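Local structure of C alpha-dehydrogenase (Sphingobium sp. SYK-6, 4YAC) at residues Tyr71-Asp76 with Thr125-Arg129. The protein binds NADH as a short-chain dehydrogenase/reductase and, as a Calpha-dehydrogenase of the lignin beta-aryl ether cleavage pathway, probably oxidises an alcohol to a ketone. Sequence-based numbering, arbitrary orientation.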
# COMPACT_ATOMS: atom_id res chain seq x y z
N TYR A 71 -5.16 23.18 4.15
CA TYR A 71 -5.04 22.27 5.28
C TYR A 71 -4.27 22.96 6.40
O TYR A 71 -4.69 22.95 7.56
CB TYR A 71 -4.35 20.96 4.86
CG TYR A 71 -4.77 19.75 5.67
CD1 TYR A 71 -4.90 19.82 7.05
CD2 TYR A 71 -5.05 18.54 5.05
CE1 TYR A 71 -5.29 18.72 7.79
CE2 TYR A 71 -5.44 17.43 5.79
CZ TYR A 71 -5.56 17.53 7.15
OH TYR A 71 -5.95 16.43 7.89
N ALA A 72 -3.17 23.60 6.04
CA ALA A 72 -2.36 24.31 7.03
C ALA A 72 -3.17 25.42 7.68
O ALA A 72 -3.08 25.65 8.89
CB ALA A 72 -1.12 24.88 6.38
N ALA A 73 -3.98 26.11 6.88
CA ALA A 73 -4.82 27.19 7.39
C ALA A 73 -5.87 26.64 8.35
O ALA A 73 -6.18 27.27 9.36
CB ALA A 73 -5.48 27.94 6.24
N ALA A 74 -6.41 25.47 8.02
CA ALA A 74 -7.46 24.86 8.83
C ALA A 74 -6.91 24.41 10.18
O ALA A 74 -7.60 24.51 11.20
CB ALA A 74 -8.08 23.68 8.10
N VAL A 75 -5.68 23.91 10.19
CA VAL A 75 -5.06 23.50 11.44
C VAL A 75 -4.69 24.74 12.26
O VAL A 75 -4.82 24.73 13.49
CB VAL A 75 -3.83 22.62 11.20
CG1 VAL A 75 -3.09 22.34 12.49
CG2 VAL A 75 -4.25 21.30 10.56
N ASP A 76 -4.24 25.80 11.60
CA ASP A 76 -4.02 27.08 12.29
C ASP A 76 -5.29 27.50 13.01
O ASP A 76 -5.27 27.90 14.18
CB ASP A 76 -3.63 28.18 11.31
CG ASP A 76 -2.18 28.10 10.88
OD1 ASP A 76 -1.47 27.14 11.25
OD2 ASP A 76 -1.77 29.02 10.15
N THR A 125 1.09 18.00 7.97
CA THR A 125 0.72 19.32 8.48
C THR A 125 0.75 19.32 10.01
O THR A 125 1.22 20.28 10.62
CB THR A 125 -0.69 19.75 8.00
OG1 THR A 125 -0.69 19.86 6.57
CG2 THR A 125 -1.07 21.11 8.58
N VAL A 126 0.27 18.23 10.61
CA VAL A 126 0.07 18.18 12.06
C VAL A 126 1.22 17.53 12.83
O VAL A 126 1.62 18.02 13.89
CB VAL A 126 -1.24 17.42 12.39
CG1 VAL A 126 -1.38 17.16 13.89
CG2 VAL A 126 -2.44 18.19 11.86
N MET A 127 1.76 16.43 12.32
CA MET A 127 2.73 15.65 13.09
C MET A 127 4.01 16.45 13.42
O MET A 127 4.53 16.34 14.53
CB MET A 127 3.06 14.36 12.32
CG MET A 127 4.21 13.55 12.86
SD MET A 127 5.72 13.87 11.94
CE MET A 127 5.30 13.29 10.29
N PRO A 128 4.51 17.27 12.47
CA PRO A 128 5.66 18.11 12.84
C PRO A 128 5.35 19.14 13.93
O PRO A 128 6.25 19.52 14.68
CB PRO A 128 6.01 18.81 11.52
CG PRO A 128 5.54 17.86 10.47
CD PRO A 128 4.27 17.28 11.02
N ARG A 129 4.10 19.59 14.02
CA ARG A 129 3.70 20.50 15.08
C ARG A 129 3.67 19.78 16.42
O ARG A 129 4.06 20.33 17.45
CB ARG A 129 2.34 21.12 14.78
CG ARG A 129 2.25 21.81 13.43
CD ARG A 129 0.91 22.50 13.26
NE ARG A 129 0.73 23.05 11.92
CZ ARG A 129 -0.02 24.11 11.63
NH1 ARG A 129 -0.65 24.78 12.59
NH2 ARG A 129 -0.12 24.52 10.38
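Asp76 OD1 is held by both terminal nitrogens of Arg129, lying 2.8 Å from NH1 and 3.1 Å from NH2, so that one carboxylate oxygen takes the whole end-on grip of the salt bridge. It sits close to the guanidinium plane, while the carboxylate itself is turned 52° from that plane; NH1 approaches nearly in line with the C-O bond, and NH2 from the syn side but tilted 33° out of the carboxylate plane. NH1 has a second anionic partner in Glu79, one turn further along the helix of Asp76. The arginine reaches across through an extended chain from CG to NE, and NE adds a weak bond to Thr125 O, one turn back in its own helix. Val75 CG1 lies over one face of the guanidinium, offset toward its rim and 3.5 Å from Arg129 NH1. Replacing Arg129 by a leucine would probably leave Asp76 and Glu79 without the positive charge they share and take the flat group away from the valine methyl.

Deeper in the interface the contact becomes apolar. Val75 CG2 meets Thr125 CG2 and Val126 CG2, each at 3.8 Å, and the threonine methyl also packs 3.8 Å from Ala72 CA. With CG2 anti to its backbone N, Thr125 turns this methyl to the neighbouring helix, while OG1 bonds to Asn121 O within its own helix. Toward the sheet, Val75 rests on Phe10 and Val126 on Leu88, from the adjacent parallel strands 8-12 and 87-90. Helices 68-81 and 105-133, crossing here at -50°, thus pack side by side on one face of the Rossmann-fold sheet of the short-chain dehydrogenases.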